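PDB 1XYG: probable N-acetyl-gamma-glutamyl-phosphate reductase, chloroplastic from Arabidopsis thaliana, which probably catalyses the NADPH-dependent reduction of N-acetyl-L-glutamyl 5-phosphate to its semialdehyde in arginine biosynthesis, acting as a homotetramer. Local coordinates for residues Glu212-Tyr217 with His247-Ile252; Gly292-Thr297 with Ile320-Ile325; Met251-Gln256 with Asn327-Ala332; Glu184-Asp189 with Val240-Thr245. One frame throughout, in Å; residues are numbered along the deposited sequence.

Contact 1: Glu212-Tyr217 with His247-Ile252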
loop_
_atom_site.group_PDB
_atom_site.type_symbol
_atom_site.label_atom_id
_atom_site.label_comp_id
_atom_site.label_asym_id
_atom_site.label_seq_id
_atom_site.Cartn_x
_atom_site.Cartn_y
_atom_site.Cartn_z
ATOM N N GLU A 212 4.600 -3.525 2.295
ATOM C CA GLU A 212 4.909 -4.725 1.533
ATOM C C GLU A 212 5.526 -5.869 2.316
ATOM O O GLU A 212 6.445 -6.542 1.835
ATOM C CB GLU A 212 5.809 -4.359 0.350
ATOM C CG GLU A 212 5.103 -3.513 -0.698
ATOM C CD GLU A 212 3.874 -4.208 -1.281
ATOM O OE1 GLU A 212 4.014 -5.330 -1.811
ATOM O OE2 GLU A 212 2.763 -3.633 -1.208
ATOM N N GLY A 213 5.010 -6.097 3.518
ATOM C CA GLY A 213 5.510 -7.184 4.335
ATOM C C GLY A 213 4.756 -7.269 5.645
ATOM O O GLY A 213 4.060 -6.338 6.030
ATOM N N ILE A 214 4.890 -8.396 6.327
ATOM C CA ILE A 214 4.242 -8.579 7.612
ATOM C C ILE A 214 5.240 -9.217 8.557
ATOM O O ILE A 214 6.303 -9.677 8.128
ATOM C CB ILE A 214 3.019 -9.524 7.529
ATOM C CG1 ILE A 214 3.460 -10.893 7.011
ATOM C CG2 ILE A 214 1.949 -8.943 6.624
ATOM C CD1 ILE A 214 2.417 -11.958 7.247
ATOM N N SER A 215 4.886 -9.248 9.835
ATOM C CA SER A 215 5.719 -9.864 10.862
ATOM C C SER A 215 4.906 -10.006 12.138
ATOM O O SER A 215 3.952 -9.266 12.365
ATOM C CB SER A 215 6.951 -9.010 11.156
ATOM O OG SER A 215 6.567 -7.770 11.723
ATOM N N SER A 216 5.274 -10.976 12.961
ATOM C CA SER A 216 4.595 -11.179 14.225
ATOM C C SER A 216 5.245 -10.206 15.210
ATOM O O SER A 216 6.261 -9.585 14.907
ATOM C CB SER A 216 4.814 -12.613 14.727
ATOM O OG SER A 216 4.246 -13.575 13.867
ATOM N N TYR A 217 4.640 -10.064 16.380
ATOM C CA TYR A 217 5.190 -9.228 17.433
ATOM C C TYR A 217 4.492 -9.618 18.721
ATOM O O TYR A 217 3.427 -10.233 18.693
ATOM C CB TYR A 217 5.027 -7.725 17.144
ATOM C CG TYR A 217 3.609 -7.190 17.097
ATOM C CD1 TYR A 217 2.853 -7.252 15.918
ATOM C CD2 TYR A 217 3.042 -6.572 18.215
ATOM C CE1 TYR A 217 1.569 -6.702 15.853
ATOM C CE2 TYR A 217 1.755 -6.018 18.162
ATOM C CZ TYR A 217 1.026 -6.086 16.979
ATOM O OH TYR A 217 -0.232 -5.540 16.917
ATOM N N HIS A 247 0.148 -9.847 14.857
ATOM C CA HIS A 247 0.872 -9.745 13.591
ATOM C C HIS A 247 0.616 -8.341 13.063
ATOM O O HIS A 247 -0.515 -7.856 13.113
ATOM C CB HIS A 247 0.380 -10.796 12.581
ATOM C CG HIS A 247 0.669 -12.213 12.989
ATOM N ND1 HIS A 247 -0.082 -12.890 13.929
ATOM C CD2 HIS A 247 1.643 -13.072 12.600
ATOM C CE1 HIS A 247 0.417 -14.099 14.101
ATOM N NE2 HIS A 247 1.463 -14.236 13.307
ATOM N N LEU A 248 1.667 -7.693 12.574
ATOM C CA LEU A 248 1.566 -6.331 12.047
ATOM C C LEU A 248 1.306 -6.334 10.538
ATOM O O LEU A 248 2.101 -6.856 9.755
ATOM C CB LEU A 248 2.850 -5.556 12.357
ATOM C CG LEU A 248 2.773 -4.033 12.211
ATOM C CD1 LEU A 248 1.636 -3.491 13.072
ATOM C CD2 LEU A 248 4.099 -3.411 12.614
ATOM N N MET A 249 0.188 -5.736 10.141
ATOM C CA MET A 249 -0.210 -5.686 8.737
ATOM C C MET A 249 0.178 -4.389 8.037
ATOM O O MET A 249 0.140 -3.315 8.634
ATOM C CB MET A 249 -1.731 -5.845 8.614
ATOM C CG MET A 249 -2.296 -7.097 9.230
ATOM S SD MET A 249 -1.707 -8.569 8.397
ATOM C CE MET A 249 -0.372 -9.077 9.509
ATOM N N PRO A 250 0.558 -4.478 6.751
ATOM C CA PRO A 250 0.933 -3.287 5.985
ATOM C C PRO A 250 -0.347 -2.577 5.521
ATOM O O PRO A 250 -0.697 -2.593 4.347
ATOM C CB PRO A 250 1.750 -3.863 4.828
ATOM C CG PRO A 250 1.093 -5.193 4.596
ATOM C CD PRO A 250 0.869 -5.712 6.001
ATOM N N MET A 251 -1.047 -1.988 6.478
ATOM C CA MET A 251 -2.287 -1.255 6.241
ATOM C C MET A 251 -2.513 -0.358 7.463
ATOM O O MET A 251 -1.974 -0.615 8.544
ATOM C CB MET A 251 -3.473 -2.217 6.066
ATOM C CG MET A 251 -3.769 -3.062 7.291
ATOM S SD MET A 251 -4.879 -4.447 6.964
ATOM C CE MET A 251 -5.633 -4.685 8.572
ATOM N N ILE A 252 -3.310 0.689 7.288
ATOM C CA ILE A 252 -3.564 1.625 8.370
ATOM C C ILE A 252 -4.549 1.098 9.401
ATOM O O ILE A 252 -4.197 0.925 10.573
ATOM C CB ILE A 252 -4.096 2.967 7.828
ATOM C CG1 ILE A 252 -3.142 3.513 6.763
ATOM C CG2 ILE A 252 -4.236 3.976 8.965
ATOM C CD1 ILE A 252 -3.673 4.749 6.058
HETATM O O HOH W 1 4.147 -5.164 8.807
#

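Contact 2: Gly292-Thr297 with Ile320-Ile325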
loop_
_atom_site.group_PDB
_atom_site.type_symbol
_atom_site.label_atom_id
_atom_site.label_comp_id
_atom_site.label_asym_id
_atom_site.label_seq_id
_atom_site.Cartn_x
_atom_site.Cartn_y
_atom_site.Cartn_z
ATOM N N GLY A 292 -19.917 -20.295 6.679
ATOM C CA GLY A 292 -19.147 -20.404 5.456
ATOM C C GLY A 292 -18.730 -19.073 4.867
ATOM O O GLY A 292 -17.824 -19.019 4.038
ATOM N N VAL A 293 -19.383 -17.997 5.293
ATOM C CA VAL A 293 -19.068 -16.668 4.780
ATOM C C VAL A 293 -17.851 -16.077 5.486
ATOM O O VAL A 293 -17.797 -15.990 6.710
ATOM C CB VAL A 293 -20.274 -15.727 4.932
ATOM C CG1 VAL A 293 -19.947 -14.345 4.384
ATOM C CG2 VAL A 293 -21.452 -16.320 4.201
ATOM N N VAL A 294 -16.870 -15.670 4.694
ATOM C CA VAL A 294 -15.649 -15.110 5.237
ATOM C C VAL A 294 -15.699 -13.591 5.398
ATOM O O VAL A 294 -15.891 -12.855 4.432
ATOM C CB VAL A 294 -14.435 -15.476 4.342
ATOM C CG1 VAL A 294 -13.149 -14.901 4.927
ATOM C CG2 VAL A 294 -14.331 -16.987 4.205
ATOM N N PRO A 295 -15.547 -13.103 6.635
ATOM C CA PRO A 295 -15.574 -11.651 6.840
ATOM C C PRO A 295 -14.264 -11.018 6.339
ATOM O O PRO A 295 -13.259 -11.702 6.179
ATOM C CB PRO A 295 -15.765 -11.517 8.352
ATOM C CG PRO A 295 -15.135 -12.745 8.890
ATOM C CD PRO A 295 -15.538 -13.822 7.919
ATOM N N ARG A 296 -14.292 -9.721 6.056
ATOM C CA ARG A 296 -13.112 -9.005 5.577
ATOM C C ARG A 296 -12.968 -7.724 6.387
ATOM O O ARG A 296 -13.966 -7.030 6.622
ATOM C CB ARG A 296 -13.260 -8.635 4.097
ATOM C CG ARG A 296 -13.336 -9.811 3.143
ATOM C CD ARG A 296 -12.660 -9.476 1.815
ATOM N NE ARG A 296 -13.046 -8.156 1.325
ATOM C CZ ARG A 296 -12.405 -7.486 0.370
ATOM N NH1 ARG A 296 -12.840 -6.293 -0.003
ATOM N NH2 ARG A 296 -11.324 -7.994 -0.206
ATOM N N THR A 297 -11.747 -7.401 6.815
ATOM C CA THR A 297 -11.550 -6.174 7.579
ATOM C C THR A 297 -11.945 -4.983 6.701
ATOM O O THR A 297 -12.371 -3.945 7.210
ATOM C CB THR A 297 -10.077 -6.001 8.063
ATOM O OG1 THR A 297 -9.205 -5.849 6.939
ATOM C CG2 THR A 297 -9.635 -7.219 8.880
ATOM N N ILE A 320 -13.211 -22.929 13.799
ATOM C CA ILE A 320 -12.460 -21.713 13.531
ATOM C C ILE A 320 -13.393 -20.508 13.539
ATOM O O ILE A 320 -14.423 -20.493 12.859
ATOM C CB ILE A 320 -11.757 -21.783 12.163
ATOM C CG1 ILE A 320 -10.821 -22.996 12.129
ATOM C CG2 ILE A 320 -10.963 -20.486 11.911
ATOM C CD1 ILE A 320 -10.132 -23.208 10.812
ATOM N N ILE A 321 -13.021 -19.501 14.317
ATOM C CA ILE A 321 -13.813 -18.287 14.418
ATOM C C ILE A 321 -13.010 -17.088 13.925
ATOM O O ILE A 321 -11.872 -16.879 14.342
ATOM C CB ILE A 321 -14.237 -18.040 15.876
ATOM C CG1 ILE A 321 -15.103 -19.203 16.364
ATOM C CG2 ILE A 321 -14.969 -16.714 15.988
ATOM C CD1 ILE A 321 -15.225 -19.271 17.852
ATOM N N ILE A 322 -13.599 -16.321 13.017
ATOM C CA ILE A 322 -12.957 -15.129 12.489
ATOM C C ILE A 322 -13.761 -13.941 12.994
ATOM O O ILE A 322 -14.987 -13.921 12.875
ATOM C CB ILE A 322 -12.947 -15.132 10.948
ATOM C CG1 ILE A 322 -12.136 -16.333 10.447
ATOM C CG2 ILE A 322 -12.340 -13.843 10.421
ATOM C CD1 ILE A 322 -12.071 -16.467 8.938
ATOM N N SER A 323 -13.068 -12.966 13.572
ATOM C CA SER A 323 -13.712 -11.771 14.115
ATOM C C SER A 323 -12.933 -10.527 13.667
ATOM O O SER A 323 -11.725 -10.429 13.901
ATOM C CB SER A 323 -13.736 -11.869 15.644
ATOM O OG SER A 323 -14.349 -10.743 16.229
ATOM N N VAL A 324 -13.615 -9.584 13.019
ATOM C CA VAL A 324 -12.944 -8.380 12.540
ATOM C C VAL A 324 -13.604 -7.069 12.965
ATOM O O VAL A 324 -14.818 -7.005 13.193
ATOM C CB VAL A 324 -12.839 -8.387 10.991
ATOM C CG1 VAL A 324 -12.231 -9.727 10.515
ATOM C CG2 VAL A 324 -14.233 -8.180 10.371
ATOM N N ILE A 325 -12.782 -6.028 13.057
ATOM C CA ILE A 325 -13.223 -4.685 13.424
ATOM C C ILE A 325 -12.219 -3.677 12.877
ATOM O O ILE A 325 -11.185 -4.048 12.320
ATOM C CB ILE A 325 -13.251 -4.471 14.967
ATOM C CG1 ILE A 325 -11.851 -4.681 15.552
ATOM C CG2 ILE A 325 -14.239 -5.419 15.630
ATOM C CD1 ILE A 325 -11.754 -4.318 17.030
#

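Contact 3: Met251-Gln256 with Asn327-Ala332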
loop_
_atom_site.group_PDB
_atom_site.type_symbol
_atom_site.label_atom_id
_atom_site.label_comp_id
_atom_site.label_asym_id
_atom_site.label_seq_id
_atom_site.Cartn_x
_atom_site.Cartn_y
_atom_site.Cartn_z
ATOM N N MET A 251 -1.047 -1.988 6.478
ATOM C CA MET A 251 -2.287 -1.255 6.241
ATOM C C MET A 251 -2.513 -0.358 7.463
ATOM O O MET A 251 -1.974 -0.615 8.544
ATOM C CB MET A 251 -3.473 -2.217 6.066
ATOM C CG MET A 251 -3.769 -3.062 7.291
ATOM S SD MET A 251 -4.879 -4.447 6.964
ATOM C CE MET A 251 -5.633 -4.685 8.572
ATOM N N ILE A 252 -3.310 0.689 7.288
ATOM C CA ILE A 252 -3.564 1.625 8.370
ATOM C C ILE A 252 -4.549 1.098 9.401
ATOM O O ILE A 252 -4.197 0.925 10.573
ATOM C CB ILE A 252 -4.096 2.967 7.828
ATOM C CG1 ILE A 252 -3.142 3.513 6.763
ATOM C CG2 ILE A 252 -4.236 3.976 8.965
ATOM C CD1 ILE A 252 -3.673 4.749 6.058
ATOM N N ARG A 253 -5.778 0.839 8.957
ATOM C CA ARG A 253 -6.844 0.363 9.832
ATOM C C ARG A 253 -7.215 -1.088 9.572
ATOM O O ARG A 253 -6.938 -1.626 8.503
ATOM C CB ARG A 253 -8.107 1.208 9.641
ATOM C CG ARG A 253 -7.953 2.695 9.887
ATOM C CD ARG A 253 -9.259 3.429 9.569
ATOM N NE ARG A 253 -9.165 4.833 9.945
ATOM C CZ ARG A 253 -9.884 5.396 10.911
ATOM N NH1 ARG A 253 -10.767 4.676 11.591
ATOM N NH2 ARG A 253 -9.687 6.673 11.222
ATOM N N GLY A 254 -7.860 -1.712 10.555
ATOM C CA GLY A 254 -8.283 -3.085 10.387
ATOM C C GLY A 254 -7.667 -4.065 11.355
ATOM O O GLY A 254 -6.483 -3.988 11.694
ATOM N N MET A 255 -8.481 -5.009 11.793
ATOM C CA MET A 255 -8.014 -6.017 12.719
ATOM C C MET A 255 -8.825 -7.292 12.573
ATOM O O MET A 255 -10.046 -7.258 12.392
ATOM C CB MET A 255 -8.115 -5.501 14.158
ATOM C CG MET A 255 -7.695 -6.510 15.213
ATOM S SD MET A 255 -7.758 -5.787 16.856
ATOM C CE MET A 255 -6.166 -4.892 16.870
ATOM N N GLN A 256 -8.129 -8.416 12.644
ATOM C CA GLN A 256 -8.775 -9.712 12.561
ATOM C C GLN A 256 -8.131 -10.691 13.513
ATOM O O GLN A 256 -6.914 -10.737 13.650
ATOM C CB GLN A 256 -8.684 -10.315 11.152
ATOM C CG GLN A 256 -9.203 -11.763 11.106
ATOM C CD GLN A 256 -9.253 -12.353 9.703
ATOM O OE1 GLN A 256 -9.514 -11.645 8.726
ATOM N NE2 GLN A 256 -9.024 -13.659 9.602
ATOM N N ASN A 327 -9.684 -1.395 14.131
ATOM C CA ASN A 327 -8.995 -1.277 15.417
ATOM C C ASN A 327 -9.120 0.083 16.101
ATOM O O ASN A 327 -9.079 0.164 17.327
ATOM C CB ASN A 327 -7.508 -1.632 15.269
ATOM C CG ASN A 327 -6.774 -0.667 14.380
ATOM O OD1 ASN A 327 -7.010 -0.625 13.169
ATOM N ND2 ASN A 327 -5.881 0.131 14.974
ATOM N N LEU A 328 -9.277 1.142 15.314
ATOM C CA LEU A 328 -9.405 2.486 15.865
ATOM C C LEU A 328 -10.824 2.854 16.311
ATOM O O LEU A 328 -11.003 3.756 17.134
ATOM C CB LEU A 328 -8.920 3.528 14.845
ATOM C CG LEU A 328 -7.416 3.555 14.551
ATOM C CD1 LEU A 328 -7.090 4.586 13.473
ATOM C CD2 LEU A 328 -6.677 3.872 15.843
ATOM N N VAL A 329 -11.831 2.168 15.779
ATOM C CA VAL A 329 -13.211 2.492 16.124
ATOM C C VAL A 329 -13.779 1.537 17.168
ATOM O O VAL A 329 -13.718 1.825 18.363
ATOM C CB VAL A 329 -14.112 2.515 14.857
ATOM C CG1 VAL A 329 -15.430 3.240 15.153
ATOM C CG2 VAL A 329 -13.400 3.237 13.733
ATOM N N LYS A 330 -14.322 0.403 16.742
ATOM C CA LYS A 330 -14.860 -0.537 17.722
ATOM C C LYS A 330 -13.723 -1.059 18.603
ATOM O O LYS A 330 -13.953 -1.532 19.714
ATOM C CB LYS A 330 -15.579 -1.699 17.030
ATOM C CG LYS A 330 -16.164 -2.732 17.988
ATOM C CD LYS A 330 -17.136 -2.112 18.996
ATOM C CE LYS A 330 -17.774 -3.183 19.887
ATOM N NZ LYS A 330 -18.695 -2.626 20.936
ATOM N N GLY A 331 -12.496 -0.950 18.099
ATOM C CA GLY A 331 -11.342 -1.401 18.848
ATOM C C GLY A 331 -10.835 -0.339 19.814
ATOM O O GLY A 331 -9.963 -0.614 20.640
ATOM N N ALA A 332 -11.382 0.872 19.720
ATOM C CA ALA A 332 -10.958 1.947 20.603
ATOM C C ALA A 332 -11.973 3.067 20.830
ATOM O O ALA A 332 -12.901 2.927 21.623
ATOM C CB ALA A 332 -9.638 2.538 20.101
#

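Contact 4: Glu184-Asp189 with Val240-Thr245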
loop_
_atom_site.group_PDB
_atom_site.type_symbol
_atom_site.label_atom_id
_atom_site.label_comp_id
_atom_site.label_asym_id
_atom_site.label_seq_id
_atom_site.Cartn_x
_atom_site.Cartn_y
_atom_site.Cartn_z
ATOM N N GLU A 184 -9.446 -25.073 27.043
ATOM C CA GLU A 184 -8.031 -25.368 26.873
ATOM C C GLU A 184 -7.666 -25.268 25.404
ATOM O O GLU A 184 -8.506 -25.485 24.530
ATOM C CB GLU A 184 -7.641 -26.755 27.395
ATOM C CG GLU A 184 -8.751 -27.755 27.488
ATOM C CD GLU A 184 -9.445 -27.702 28.828
ATOM O OE1 GLU A 184 -8.791 -27.970 29.854
ATOM O OE2 GLU A 184 -10.649 -27.391 28.864
ATOM N N ASN A 185 -6.415 -24.920 25.146
ATOM C CA ASN A 185 -5.912 -24.827 23.795
ATOM C C ASN A 185 -6.649 -23.879 22.849
ATOM O O ASN A 185 -6.882 -24.189 21.689
ATOM C CB ASN A 185 -5.808 -26.229 23.212
ATOM C CG ASN A 185 -4.855 -27.099 24.022
ATOM O OD1 ASN A 185 -5.260 -28.041 24.684
ATOM N ND2 ASN A 185 -3.575 -26.766 23.973
ATOM N N ILE A 186 -7.049 -22.728 23.370
ATOM C CA ILE A 186 -7.680 -21.700 22.556
ATOM C C ILE A 186 -6.482 -20.958 21.963
ATOM O O ILE A 186 -5.711 -20.324 22.694
ATOM C CB ILE A 186 -8.498 -20.735 23.426
ATOM C CG1 ILE A 186 -9.706 -21.467 23.994
ATOM C CG2 ILE A 186 -8.881 -19.520 22.604
ATOM C CD1 ILE A 186 -10.529 -20.643 24.980
ATOM N N ILE A 187 -6.298 -21.065 20.654
ATOM C CA ILE A 187 -5.173 -20.409 20.008
ATOM C C ILE A 187 -5.671 -19.259 19.152
ATOM O O ILE A 187 -6.563 -19.429 18.311
ATOM C CB ILE A 187 -4.382 -21.411 19.148
ATOM C CG1 ILE A 187 -3.788 -22.487 20.057
ATOM C CG2 ILE A 187 -3.276 -20.693 18.381
ATOM C CD1 ILE A 187 -3.007 -23.547 19.327
ATOM N N ILE A 188 -5.100 -18.081 19.380
ATOM C CA ILE A 188 -5.506 -16.884 18.661
ATOM C C ILE A 188 -4.380 -16.291 17.819
ATOM O O ILE A 188 -3.344 -15.872 18.350
ATOM C CB ILE A 188 -5.991 -15.806 19.653
ATOM C CG1 ILE A 188 -7.015 -16.417 20.615
ATOM C CG2 ILE A 188 -6.593 -14.627 18.898
ATOM C CD1 ILE A 188 -7.122 -15.683 21.947
ATOM N N ASP A 189 -4.580 -16.268 16.505
ATOM C CA ASP A 189 -3.599 -15.679 15.598
ATOM C C ASP A 189 -4.240 -14.389 15.079
ATOM O O ASP A 189 -5.098 -14.426 14.198
ATOM C CB ASP A 189 -3.283 -16.626 14.438
ATOM C CG ASP A 189 -2.139 -16.116 13.578
ATOM O OD1 ASP A 189 -2.301 -15.035 12.965
ATOM O OD2 ASP A 189 -1.077 -16.784 13.525
ATOM N N VAL A 240 -8.382 -19.476 32.590
ATOM C CA VAL A 240 -8.165 -19.784 31.183
ATOM C C VAL A 240 -6.808 -19.274 30.722
ATOM O O VAL A 240 -6.468 -18.116 30.932
ATOM C CB VAL A 240 -9.272 -19.156 30.319
ATOM C CG1 VAL A 240 -9.007 -19.392 28.855
ATOM C CG2 VAL A 240 -10.620 -19.743 30.727
ATOM N N THR A 241 -6.032 -20.158 30.103
ATOM C CA THR A 241 -4.714 -19.817 29.578
ATOM C C THR A 241 -4.791 -19.961 28.062
ATOM O O THR A 241 -5.059 -21.050 27.545
ATOM C CB THR A 241 -3.630 -20.774 30.124
ATOM O OG1 THR A 241 -3.595 -20.683 31.553
ATOM C CG2 THR A 241 -2.268 -20.429 29.564
ATOM N N VAL A 242 -4.561 -18.865 27.350
ATOM C CA VAL A 242 -4.634 -18.887 25.899
ATOM C C VAL A 242 -3.282 -18.653 25.250
ATOM O O VAL A 242 -2.297 -18.331 25.917
ATOM C CB VAL A 242 -5.601 -17.796 25.377
ATOM C CG1 VAL A 242 -6.962 -17.926 26.056
ATOM C CG2 VAL A 242 -5.005 -16.421 25.638
ATOM N N SER A 243 -3.254 -18.838 23.934
ATOM C CA SER A 243 -2.070 -18.598 23.126
ATOM C C SER A 243 -2.543 -17.449 22.248
ATOM O O SER A 243 -3.557 -17.574 21.561
ATOM C CB SER A 243 -1.740 -19.827 22.273
ATOM O OG SER A 243 -0.609 -19.590 21.452
ATOM N N PHE A 244 -1.830 -16.330 22.281
ATOM C CA PHE A 244 -2.213 -15.148 21.509
ATOM C C PHE A 244 -1.010 -14.561 20.790
ATOM O O PHE A 244 -0.055 -14.128 21.432
ATOM C CB PHE A 244 -2.826 -14.112 22.459
ATOM C CG PHE A 244 -3.004 -12.748 21.857
ATOM C CD1 PHE A 244 -3.934 -12.530 20.842
ATOM C CD2 PHE A 244 -2.241 -11.674 22.308
ATOM C CE1 PHE A 244 -4.101 -11.263 20.286
ATOM C CE2 PHE A 244 -2.399 -10.399 21.759
ATOM C CZ PHE A 244 -3.330 -10.196 20.746
ATOM N N THR A 245 -1.048 -14.551 19.459
ATOM C CA THR A 245 0.067 -14.016 18.685
ATOM C C THR A 245 -0.344 -12.914 17.714
ATOM O O THR A 245 -1.027 -13.165 16.729
ATOM C CB THR A 245 0.786 -15.122 17.869
ATOM O OG1 THR A 245 1.095 -16.236 18.719
ATOM C CG2 THR A 245 2.073 -14.582 17.283
HETATM O O HOH W 2 -4.774 -23.955 27.723
HETATM O O HOH W 3 -7.252 -21.773 26.145
HETATM O O HOH W 4 -1.076 -17.685 19.433
#

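Contact 1: Glu212-Tyr217 with His247-Ile252
Ser-215 and Leu-248 meet through their backbones. Leu-248 N donates to Ser-215 O over 2.8 Å in a nearly straight bond. The Tyr-217 side chain reaches across to the same place. From CB, a chi1 of 65° holds CG between its own backbone N and carbonyl carbon, and one ring edge faces the partner strand. Tyr-217 CD1 is 3.6 Å from Leu-248 N. Tyr-217 CE1 lies 3.4 Å from His-247 C and 3.9 Å from Leu-248 CB. Leu-248 N thus sits at the ring edge, in its plane. At the tip, OH is hydrogen-bonded to Tyr-164 OH. The two segments form one border of the mixed sheet of the dimerisation domain: strand 215-216 is one of its two outermost strands within the chain and runs antiparallel to strand 243-249. Beyond Ser-215 direct pairing gives way to a water, which donates to Gly-213 O and to Leu-248 O. Ile-214 then adds apolar contact. Its CG2 presses on Pro-250 CD at a tight 3.5 Å and also meets Met-249 CE at 3.7 Å. Pro-250 is the centre of an inverse gamma turn. The Ile-214 N is hydrogen-bonded to Thr-297 OG1 of the second subunit.

Contact 2: Gly292-Thr297 with Ile320-Ile325
Pro-295 sits over Ile-322, and this pair is the tightest point of the contact. Pro-295 CG is 3.4 Å from Ile-322 CG2, closer than usual for two carbons, and 3.8 Å from Ile-322 CB. CG2 is the branch that touches because a chi1 of -62° sets it anti to the backbone N. The other branch extends to CD1, which reaches Val-294 CG1 more loosely, at 4.4 Å. Val-324 makes the second half of the contact. Its CG2 lies 4.2 Å from Pro-295 CB and 3.9 Å from Arg-296 O. Its CG1 meets Thr-297 CG2 at 4.0 Å, with the two side chains crossing at about a right angle. The direct contacts are therefore all van der Waals ones.

Polar groups further out hold the loop. Val-293 O accepts from Ser-309 OG on strand 306-312. Thr-297 OG1 is bonded to Ile-214 N of the second subunit, and Arg-296 NH2 to Glu-209 O of that subunit.

On the strand, side chains alternate. Ile-322 and Val-324 point toward the loop, while Ser-323 and Ile-325 point away, and Ser-323 OG bonds to Thr-167 O. Strand 318-325 runs antiparallel to both its neighbours, 255-262 and 306-312, in the mixed sheet of the dimerisation domain. Helix 163-177 packs on one face of the strand, through Ile-321 and Ile-325. Loop 292-297 lies on the other, where Ser-216 of the second subunit also packs on Ile-322.

Contact 3: Met251-Gln256 with Asn327-Ala332
Asn-327 and Gly-254 join the loop leading into strand 255-262 to the turn leading into helix 329-343, in a buried contact of mixed polar and apolar character. The strand belongs to the mixed sheet of the semialdehyde dehydrogenase dimerisation domain. Helix 27-37 of the Rossmann-type NAD-binding domain also packs here, on Leu-328 and Val-329, so the contact lies where the two domains meet. Asn-327 OD1 accepts Gly-254 N at 3.0 Å. The donor lies in the carbonyl plane, but the N-H...O angle is only 138°, so the bond is bent. The amide is held at its other end too, where ND2 bonds to Ser-195 OG.

Arg-253 is extended from CG to NE, which carries its guanidinium group to the side chains of Leu-328 and Val-329. Leu-328 CD1 sits over the centre of one face, 3.9 Å from Arg-253 CZ. Val-329 CG2 comes to the edge, near the plane, 3.7 Å from Arg-253 NH1. The charged group has several partners: NH1 forms a salt bridge with Asp-326, NH2 one with Glu-31, and NE a hydrogen bond to Pro-359 O of the fourth subunit. Met-255 also packs on Cys-163, the probable active-site residue. The Met-255 chain bends at chi3 (-81°), and Met-255 CE ends 3.9 Å from Asn-327 CB.

Contact 4: Glu184-Asp189 with Val240-Thr245
Two neighbouring parallel strands, 187-193 and 243-249, pair here in the mixed sheet of the dimerisation domain. Ser-243 N donates to Ile-186 O at 3.1 Å. Ile-188 N donates to Ser-243 O at 2.7 Å, with the donor tilted 21° from the carbonyl plane. Thr-245 N donates to Ile-188 O at 2.9 Å. The axes of 187-189 and 243-245 are 5° apart.

On the N-terminal side of these bonds two waters bridge the backbones. Both donate to Thr-241 O, and one accepts from Asn-185 N, the other from Ile-186 N. A third water donates to Ile-188 O and to Ser-243 OG and lies 2.7 Å from Thr-245 OG1.

On one face Ile-188 meets Phe-244. A chi1 of -50° turns Ile-188 CG2 to the edge of the aromatic ring, in its plane, 3.9 Å from Phe-244 CD1. Ile-168 of helix 163-177 packs on both side chains, and the Phe-244 ring also stacks edge-to-face with Tyr-164. Ile-186 CB meets Val-242 CG1 at 4.1 Å.

The other face carries Ile-187, Asp-189, Ser-243 and Thr-245 and turns to the second subunit. There Ser-243 OG bonds to Asp-313 of that subunit, while Asp-189 OD2 is held by its Tyr-260 and its Lys-191.

Helix 224-236 packs on Val-242 and Phe-244. A mixed sheet with helices 163-177 and 224-236 on the face of Ile-188 and Phe-244, and a second subunit on the other, characterises this semialdehyde dehydrogenase dimerisation domain.

All four contacts reach the seven-stranded mixed sheet, and all touch the second subunit. Contacts 1 and 4 both use strand 243-249; between them His-247 CE1 packs on Asp-189 OD1 at 3.1 Å. Contacts 1 and 3 share Met-251 and Ile-252, the link from that strand towards strand 255-262. Contact 3 meets contact 2 where Ile-325 N lies 3.1 Å from Met-255 O, a probable hydrogen bond between neighbouring strands. The contacts lie at different distances from Cys-163, the probable active-site residue. In contact 3 the side chain of Met-255 is about 3 Å from that of Cys-163. In contact 2 the side chain of Val-324 is about 11 Å from that of Cys-163.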